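Probable Rab-related GTPase (Acanthamoeba polyphaga mimivirus, PDB 5XC5) binds GTP with magnesium as a Rab-family small GTPase and may take part in protein transport. Local coordinates at residues H23-N28 and N159-M164; S44-A49 and T54-I59. The protein carries 1 engineered substitution. One frame throughout, in Å; residues are numbered along the deposited sequence.

Contact 1: H23-N28 and N159-M164; sequences HQFLFN and NLFGKM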
ATOM      1  N   HIS A  23      -3.920  -8.610   5.234  1.00 11.49           N
ATOM      2  CA  HIS A  23      -4.587  -9.821   5.710  1.00 12.72           C
ATOM      3  C   HIS A  23      -5.547 -10.355   4.658  1.00 13.77           C
ATOM      4  O   HIS A  23      -5.656 -11.569   4.463  1.00 15.02           O
ATOM      5  CB  HIS A  23      -5.352  -9.539   7.006  1.00 14.52           C
ATOM      6  CG  HIS A  23      -4.483  -9.301   8.209  1.00 18.45           C
ATOM      7  ND1 HIS A  23      -3.178  -8.865   8.126  1.00 20.75           N
ATOM      8  CD2 HIS A  23      -4.746  -9.443   9.530  1.00 24.60           C
ATOM      9  CE1 HIS A  23      -2.675  -8.743   9.342  1.00 20.26           C
ATOM     10  NE2 HIS A  23      -3.606  -9.094  10.212  1.00 24.74           N
ATOM     11  N   GLN A  24      -6.252  -9.457   3.966  1.00 12.28           N
ATOM     12  CA  GLN A  24      -7.161  -9.893   2.916  1.00 13.26           C
ATOM     13  C   GLN A  24      -6.399 -10.560   1.777  1.00 13.49           C
ATOM     14  O   GLN A  24      -6.818 -11.600   1.263  1.00 14.71           O
ATOM     15  CB  GLN A  24      -7.962  -8.690   2.420  1.00 13.06           C
ATOM     16  CG  GLN A  24      -9.029  -9.011   1.381  1.00 14.63           C
ATOM     17  CD  GLN A  24     -10.186  -9.808   1.958  1.00 16.77           C
ATOM     18  OE1 GLN A  24     -10.229 -11.025   1.833  1.00 16.39           O
ATOM     19  NE2 GLN A  24     -11.132  -9.117   2.593  1.00 18.80           N
ATOM     20  N   PHE A  25      -5.260  -9.985   1.380  1.00 11.84           N
ATOM     21  CA  PHE A  25      -4.434 -10.596   0.343  1.00 12.46           C
ATOM     22  C   PHE A  25      -3.952 -11.981   0.760  1.00 15.23           C
ATOM     23  O   PHE A  25      -3.883 -12.901  -0.064  1.00 14.06           O
ATOM     24  CB  PHE A  25      -3.248  -9.684   0.014  1.00 12.92           C
ATOM     25  CG  PHE A  25      -2.281 -10.268  -0.983  1.00 13.79           C
ATOM     26  CD1 PHE A  25      -2.667 -10.502  -2.294  1.00 14.47           C
ATOM     27  CD2 PHE A  25      -0.985 -10.569  -0.604  1.00 15.54           C
ATOM     28  CE1 PHE A  25      -1.770 -11.039  -3.216  1.00 14.68           C
ATOM     29  CE2 PHE A  25      -0.086 -11.100  -1.509  1.00 15.73           C
ATOM     30  CZ  PHE A  25      -0.482 -11.335  -2.820  1.00 15.49           C
ATOM     31  N   LEU A  26      -3.608 -12.149   2.038  1.00 15.34           N
ATOM     32  CA  LEU A  26      -3.106 -13.432   2.519  1.00 17.93           C
ATOM     33  C   LEU A  26      -4.215 -14.449   2.777  1.00 15.60           C
ATOM     34  O   LEU A  26      -3.997 -15.650   2.573  1.00 24.81           O
ATOM     35  CB  LEU A  26      -2.299 -13.224   3.799  1.00 16.49           C
ATOM     36  CG  LEU A  26      -1.089 -12.309   3.707  1.00 15.73           C
ATOM     37  CD1 LEU A  26      -0.600 -11.985   5.114  1.00 19.86           C
ATOM     38  CD2 LEU A  26       0.012 -12.943   2.894  1.00 21.23           C
ATOM     39  N   PHE A  27      -5.396 -14.018   3.230  1.00 17.70           N
ATOM     40  CA  PHE A  27      -6.410 -14.953   3.708  1.00 21.78           C
ATOM     41  C   PHE A  27      -7.757 -14.704   3.045  1.00 23.90           C
ATOM     42  O   PHE A  27      -8.148 -13.561   2.796  1.00 25.07           O
ATOM     43  CB  PHE A  27      -6.563 -14.863   5.231  1.00 24.07           C
ATOM     44  CG  PHE A  27      -5.255 -14.761   5.963  1.00 23.40           C
ATOM     45  CD1 PHE A  27      -4.279 -15.731   5.807  1.00 24.07           C
ATOM     46  CD2 PHE A  27      -4.988 -13.676   6.787  1.00 23.95           C
ATOM     47  CE1 PHE A  27      -3.068 -15.632   6.467  1.00 25.15           C
ATOM     48  CE2 PHE A  27      -3.774 -13.574   7.451  1.00 22.76           C
ATOM     49  CZ  PHE A  27      -2.817 -14.550   7.292  1.00 25.33           C
ATOM     50  N   ASN A  28      -8.490 -15.780   2.794  1.00 27.15           N
ATOM     51  CA  ASN A  28      -9.730 -15.705   2.033  1.00 24.94           C
ATOM     52  C   ASN A  28     -10.916 -15.903   2.970  1.00 28.31           C
ATOM     53  O   ASN A  28     -11.623 -16.915   2.938  1.00 34.24           O
ATOM     54  CB  ASN A  28      -9.681 -16.704   0.894  1.00 26.85           C
ATOM     55  CG  ASN A  28      -8.488 -16.465  -0.020  1.00 28.74           C
ATOM     56  OD1 ASN A  28      -8.247 -15.338  -0.459  1.00 30.44           O
ATOM     57  ND2 ASN A  28      -7.718 -17.519  -0.287  1.00 30.23           N
ATOM     58  N   ASN A 159      -6.874  -7.065  -7.176  1.00 10.46           N
ATOM     59  CA  ASN A 159      -6.532  -6.170  -8.273  1.00 11.16           C
ATOM     60  C   ASN A 159      -5.300  -5.334  -7.941  1.00 10.93           C
ATOM     61  O   ASN A 159      -4.385  -5.209  -8.763  1.00 10.69           O
ATOM     62  CB  ASN A 159      -7.723  -5.269  -8.588  1.00 10.00           C
ATOM     63  CG  ASN A 159      -7.469  -4.357  -9.768  1.00 10.91           C
ATOM     64  OD1 ASN A 159      -7.285  -4.821 -10.895  1.00 12.36           O
ATOM     65  ND2 ASN A 159      -7.449  -3.053  -9.520  1.00  9.83           N
ATOM     66  N   LEU A 160      -5.258  -4.745  -6.743  1.00  8.73           N
ATOM     67  CA  LEU A 160      -4.136  -3.864  -6.429  1.00  9.67           C
ATOM     68  C   LEU A 160      -2.835  -4.648  -6.302  1.00 10.10           C
ATOM     69  O   LEU A 160      -1.783  -4.191  -6.767  1.00 10.32           O
ATOM     70  CB  LEU A 160      -4.428  -2.972  -5.212  1.00  9.18           C
ATOM     71  CG  LEU A 160      -4.385  -3.582  -3.806  1.00  9.21           C
ATOM     72  CD1 LEU A 160      -2.971  -3.548  -3.206  1.00 10.00           C
ATOM     73  CD2 LEU A 160      -5.352  -2.904  -2.851  1.00 10.16           C
ATOM     74  N   PHE A 161      -2.881  -5.847  -5.707  1.00 10.11           N
ATOM     75  CA  PHE A 161      -1.672  -6.663  -5.709  1.00 10.18           C
ATOM     76  C   PHE A 161      -1.324  -7.152  -7.103  1.00 11.13           C
ATOM     77  O   PHE A 161      -0.137  -7.297  -7.423  1.00 11.40           O
ATOM     78  CB  PHE A 161      -1.753  -7.819  -4.716  1.00 11.51           C
ATOM     79  CG  PHE A 161      -1.343  -7.428  -3.346  1.00 10.39           C
ATOM     80  CD1 PHE A 161      -0.010  -7.444  -2.981  1.00 12.03           C
ATOM     81  CD2 PHE A 161      -2.286  -7.002  -2.427  1.00  9.56           C
ATOM     82  CE1 PHE A 161       0.376  -7.067  -1.718  1.00 12.61           C
ATOM     83  CE2 PHE A 161      -1.907  -6.622  -1.157  1.00 11.61           C
ATOM     84  CZ  PHE A 161      -0.567  -6.644  -0.803  1.00 11.19           C
ATOM     85  N   GLY A 162      -2.324  -7.379  -7.957  1.00 10.67           N
ATOM     86  CA  GLY A 162      -2.024  -7.776  -9.322  1.00 12.53           C
ATOM     87  C   GLY A 162      -1.231  -6.725 -10.075  1.00 10.95           C
ATOM     88  O   GLY A 162      -0.315  -7.051 -10.833  1.00 12.39           O
ATOM     89  N   LYS A 163      -1.585  -5.451  -9.893  1.00 10.55           N
ATOM     90  CA  LYS A 163      -0.813  -4.373 -10.506  1.00 11.24           C
ATOM     91  C   LYS A 163       0.629  -4.402 -10.018  1.00 11.67           C
ATOM     92  O   LYS A 163       1.568  -4.264 -10.808  1.00 11.87           O
ATOM     93  CB  LYS A 163      -1.440  -3.023 -10.155  1.00 11.09           C
ATOM     94  CG  LYS A 163      -2.822  -2.801 -10.744  1.00 11.53           C
ATOM     95  CD  LYS A 163      -3.479  -1.522 -10.196  1.00 12.70           C
ATOM     96  CE  LYS A 163      -2.820  -0.225 -10.692  1.00 10.89           C
ATOM     97  NZ  LYS A 163      -2.955  -0.054 -12.171  1.00 13.03           N
ATOM     98  N   MET A 164       0.817  -4.592  -8.715  1.00 10.53           N
ATOM     99  CA  MET A 164       2.157  -4.653  -8.148  1.00 11.26           C
ATOM    100  C   MET A 164       2.931  -5.854  -8.678  1.00 13.26           C
ATOM    101  O   MET A 164       4.117  -5.741  -9.004  1.00 12.57           O
ATOM    102  CB  MET A 164       2.050  -4.702  -6.622  1.00 12.55           C
ATOM    103  CG  MET A 164       3.379  -4.829  -5.876  1.00 10.92           C
ATOM    104  SD  MET A 164       4.486  -3.400  -6.115  1.00 26.81           S
ATOM    105  CE  MET A 164       3.527  -2.034  -5.401  1.00 11.57           C
TER
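Phe-25 and Phe-161 lie ring over ring, and this pair is the whole of the side-chain contact between 23-28 and 159-164. It is a face-to-face stack with the centroids 3.8 Å apart and the planes inclined by 11°. Each ring sits slightly off-centre over the other, so a rim carbon, not the ring centre, meets the opposing CG. The tight side runs along the CD1 and CE1 edge of Phe-25: its CD1 lies 3.5 Å from Phe-161 CG, and its CE1 lies 3.6 Å from Phe-161 CB. At the root of its own side chain, Phe-25 CB comes within 3.5 Å of Phe-161 CE2. The small tilt opens the rings toward the far edge, where Phe-25 CD2 stands 3.9 Å from Phe-161 CE1. The Phe-25 ring reaches into the gap between the helices because its CG points opposite the backbone N (chi1 176°); both phenylalanines are buried there. In the Ras-like G domain, these are the helix that follows the P-loop and the C-terminal helix 154-169, packed side by side on one face of the central sheet. Val-157, one turn before Phe-161, also touches Phe-25. Away from the stack the segments part company. Gln-24 directs its amide elsewhere, with NE2 hydrogen-bonded to Ser-151 O, and Lys-163 forms a salt bridge with Asp-145. The chain leaves helical geometry at Phe-27, whose N still bonds His-23 O at 2.8 Å and whose ring lies with one face over Leu-26 CB. Beyond it Asn-28 is exposed, as is Asn-159 at the start of the other segment.

Contact 2: S44-A49 and T54-I59; sequences SKQVIA and TLKLNI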
ATOM      1  N   SER A  44       5.040 -13.692   3.537  1.00 16.21           N
ATOM      2  CA  SER A  44       5.445 -13.984   2.173  1.00 17.31           C
ATOM      3  C   SER A  44       4.331 -14.724   1.444  1.00 15.26           C
ATOM      4  O   SER A  44       3.595 -15.505   2.049  1.00 18.95           O
ATOM      5  CB  SER A  44       6.714 -14.838   2.149  1.00 20.45           C
ATOM      6  OG  SER A  44       7.275 -14.837   0.856  1.00 24.35           O
ATOM      7  N   LYS A  45       4.204 -14.462   0.142  1.00 14.16           N
ATOM      8  CA  LYS A  45       3.270 -15.217  -0.685  1.00 13.91           C
ATOM      9  C   LYS A  45       3.836 -15.368  -2.084  1.00 13.43           C
ATOM     10  O   LYS A  45       4.320 -14.400  -2.682  1.00 14.14           O
ATOM     11  CB  LYS A  45       1.899 -14.530  -0.753  1.00 14.07           C
ATOM     12  CG  LYS A  45       0.806 -15.426  -1.339  1.00 17.43           C
ATOM     13  CD  LYS A  45      -0.569 -14.784  -1.266  1.00 17.87           C
ATOM     14  CE  LYS A  45      -1.637 -15.805  -1.631  1.00 17.36           C
ATOM     15  NZ  LYS A  45      -3.022 -15.293  -1.482  1.00 21.59           N
ATOM     16  N   GLN A  46       3.766 -16.584  -2.614  1.00 15.13           N
ATOM     17  CA  GLN A  46       4.220 -16.866  -3.965  1.00 14.30           C
ATOM     18  C   GLN A  46       3.030 -16.865  -4.908  1.00 12.19           C
ATOM     19  O   GLN A  46       2.003 -17.493  -4.626  1.00 13.31           O
ATOM     20  CB  GLN A  46       4.945 -18.206  -4.031  1.00 14.87           C
ATOM     21  CG  GLN A  46       6.370 -18.112  -3.534  1.00 17.86           C
ATOM     22  CD  GLN A  46       7.121 -19.413  -3.648  1.00 20.75           C
ATOM     23  OE1 GLN A  46       8.009 -19.560  -4.486  1.00 24.66           O
ATOM     24  NE2 GLN A  46       6.781 -20.361  -2.787  1.00 22.55           N
ATOM     25  N   VAL A  47       3.176 -16.151  -6.021  1.00 12.18           N
ATOM     26  CA  VAL A  47       2.076 -15.884  -6.934  1.00 12.54           C
ATOM     27  C   VAL A  47       2.544 -16.153  -8.356  1.00 15.27           C
ATOM     28  O   VAL A  47       3.733 -16.087  -8.670  1.00 16.80           O
ATOM     29  CB  VAL A  47       1.572 -14.429  -6.799  1.00 14.47           C
ATOM     30  CG1 VAL A  47       0.963 -14.213  -5.429  1.00 15.00           C
ATOM     31  CG2 VAL A  47       2.716 -13.443  -7.023  1.00 16.54           C
ATOM     32  N   ILE A  48       1.590 -16.451  -9.229  1.00 16.47           N
ATOM     33  CA  ILE A  48       1.881 -16.628 -10.646  1.00 16.77           C
ATOM     34  C   ILE A  48       1.621 -15.310 -11.356  1.00 16.44           C
ATOM     35  O   ILE A  48       0.491 -14.813 -11.355  1.00 19.99           O
ATOM     36  CB  ILE A  48       1.019 -17.742 -11.250  1.00 19.83           C
ATOM     37  CG1 ILE A  48       1.231 -19.057 -10.495  1.00 21.29           C
ATOM     38  CG2 ILE A  48       1.325 -17.880 -12.749  1.00 19.83           C
ATOM     39  CD1 ILE A  48       0.284 -20.158 -10.930  1.00 19.16           C
ATOM     40  N   ALA A  49       2.651 -14.755 -11.986  1.00 16.70           N
ATOM     41  CA  ALA A  49       2.479 -13.517 -12.728  1.00 18.18           C
ATOM     42  C   ALA A  49       1.986 -13.809 -14.144  1.00 22.43           C
ATOM     43  O   ALA A  49       1.985 -14.950 -14.612  1.00 23.76           O
ATOM     44  CB  ALA A  49       3.787 -12.728 -12.774  1.00 19.76           C
ATOM     45  N   THR A  54       6.753 -17.487 -11.468  1.00 19.08           N
ATOM     46  CA  THR A  54       6.353 -17.445 -10.075  1.00 17.39           C
ATOM     47  C   THR A  54       7.219 -16.416  -9.365  1.00 20.08           C
ATOM     48  O   THR A  54       8.449 -16.432  -9.494  1.00 21.98           O
ATOM     49  CB  THR A  54       6.508 -18.826  -9.435  1.00 20.23           C
ATOM     50  OG1 THR A  54       5.542 -19.718 -10.000  1.00 24.91           O
ATOM     51  CG2 THR A  54       6.294 -18.765  -7.929  1.00 21.13           C
ATOM     52  N   LEU A  55       6.570 -15.506  -8.647  1.00 17.13           N
ATOM     53  CA  LEU A  55       7.239 -14.448  -7.903  1.00 15.48           C
ATOM     54  C   LEU A  55       6.921 -14.618  -6.428  1.00 17.35           C
ATOM     55  O   LEU A  55       5.762 -14.833  -6.055  1.00 17.75           O
ATOM     56  CB  LEU A  55       6.789 -13.049  -8.358  1.00 19.09           C
ATOM     57  CG  LEU A  55       7.167 -12.524  -9.739  1.00 23.96           C
ATOM     58  CD1 LEU A  55       6.531 -13.325 -10.839  1.00 23.77           C
ATOM     59  CD2 LEU A  55       6.776 -11.061  -9.860  1.00 21.92           C
ATOM     60  N   LYS A  56       7.950 -14.529  -5.600  1.00 17.21           N
ATOM     61  CA  LYS A  56       7.781 -14.514  -4.158  1.00 17.69           C
ATOM     62  C   LYS A  56       7.704 -13.061  -3.707  1.00 18.81           C
ATOM     63  O   LYS A  56       8.666 -12.299  -3.874  1.00 19.36           O
ATOM     64  CB  LYS A  56       8.962 -15.212  -3.491  1.00 19.12           C
ATOM     65  CG  LYS A  56       8.765 -15.572  -2.031  1.00 21.78           C
ATOM     66  CD  LYS A  56       9.895 -16.483  -1.593  1.00 23.36           C
ATOM     67  CE  LYS A  56       9.810 -16.875  -0.141  1.00 23.28           C
ATOM     68  NZ  LYS A  56      10.147 -15.761   0.797  1.00 28.25           N
ATOM     69  N   LEU A  57       6.558 -12.678  -3.154  1.00 15.59           N
ATOM     70  CA  LEU A  57       6.391 -11.360  -2.558  1.00 15.40           C
ATOM     71  C   LEU A  57       6.814 -11.447  -1.098  1.00 12.67           C
ATOM     72  O   LEU A  57       6.267 -12.250  -0.339  1.00 14.13           O
ATOM     73  CB  LEU A  57       4.935 -10.908  -2.663  1.00 14.97           C
ATOM     74  CG  LEU A  57       4.356 -10.846  -4.080  1.00 17.36           C
ATOM     75  CD1 LEU A  57       2.918 -10.391  -4.051  1.00 19.35           C
ATOM     76  CD2 LEU A  57       5.179  -9.928  -4.959  1.00 18.19           C
ATOM     77  N   ASN A  58       7.781 -10.616  -0.711  1.00 12.65           N
ATOM     78  CA  ASN A  58       8.248 -10.503   0.669  1.00 14.03           C
ATOM     79  C   ASN A  58       7.691  -9.176   1.187  1.00 12.27           C
ATOM     80  O   ASN A  58       8.190  -8.103   0.826  1.00 11.77           O
ATOM     81  CB  ASN A  58       9.775 -10.538   0.707  1.00 14.92           C
ATOM     82  CG  ASN A  58      10.335 -11.897   0.320  1.00 16.68           C
ATOM     83  OD1 ASN A  58       9.703 -12.927   0.566  1.00 18.10           O
ATOM     84  ND2 ASN A  58      11.525 -11.904  -0.266  1.00 19.49           N
ATOM     85  N   ILE A  59       6.650  -9.253   2.015  1.00 11.84           N
ATOM     86  CA  ILE A  59       5.790  -8.115   2.332  1.00 12.53           C
ATOM     87  C   ILE A  59       6.027  -7.684   3.772  1.00 10.93           C
ATOM     88  O   ILE A  59       5.947  -8.503   4.690  1.00 11.20           O
ATOM     89  CB  ILE A  59       4.314  -8.487   2.132  1.00 12.72           C
ATOM     90  CG1 ILE A  59       4.079  -8.929   0.688  1.00 13.28           C
ATOM     91  CG2 ILE A  59       3.418  -7.324   2.523  1.00 12.51           C
ATOM     92  CD1 ILE A  59       2.738  -9.610   0.464  1.00 15.90           C
TER
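Strand 44-48 runs antiparallel to strand 54-59, their axes 4.6 Å apart at the closest and their directions 154° apart, with Lys-45/Leu-57 and Val-47/Leu-55 as hydrogen-bonded pairs. Each pair is bonded both ways, Leu-57 N to Lys-45 O and Leu-55 N to Val-47 O both measuring 2.9 Å. Ser-44/Asn-58, Gln-46/Lys-56 and Ile-48/Thr-54 are the non-hydrogen-bonded pairs between and beyond them; there CA hydrogens face carbonyls across the strands, as Gln-46 CA does Leu-55 O at 3.3 Å. Their side chains share one, largely exposed face. On it the Lys-56 chain runs extended and then bends at its last torsion (chi4 -72°), swinging NZ toward the side chains of Ser-44 and Asn-58. Lys-56 NZ donates to Ser-44 OG at 3.0 Å and to Asn-58 OD1 at 2.9 Å, the latter in the carbonyl plane on a lone pair. The ammonium thus ties the two polar side chains of the Ser-44/Asn-58 pair together. Nearer the turn, the aliphatic part of Gln-46 crosses that of Lys-56, CG to CG at 3.8 Å. Together the strands form the hairpin known in Rab proteins as the interswitch region, which joins the effector region to the stretch that leads into the second switch. The other face is largely apolar, with Val-47, Leu-55 and Leu-57 on it. Val-47 CG2 lies 4.3 Å from both Leu-55 CB and Leu-57 CG, a loose fit, whereas Ala-49 CB presses against Leu-55 CD1 at only 3.4 Å. Ile-165 of helix 154-169 packs on Val-47, Ala-49 and Leu-57. Lys-45 starts on this same face but extends away, and its NZ bonds Phe-25 O while forming a cation-pi contact with that residue's ring.

Overall arrangement
Contact 2 lies about 11 Å from contact 1, centre to centre, on the same side of the chain's centre. In sequence, segment 23-28 comes first, the hairpin 44-49 and 54-59 follows, and segment 159-164 closes the set near the C-terminus. The two meet directly: Phe-25 CZ packs on Leu-57 CD1 at 3.7 Å, and Phe-161 CE1 lies 4.1 Å from Ile-59 CD1. Helices 18-26 and 154-169, joined by the ring stack, lie against the inner face of the hairpin, whose strand 41-48 is the outermost in the sheet. Phe-25 thus serves both contacts, and one apolar layer of the G domain runs under the hairpin at the sheet edge.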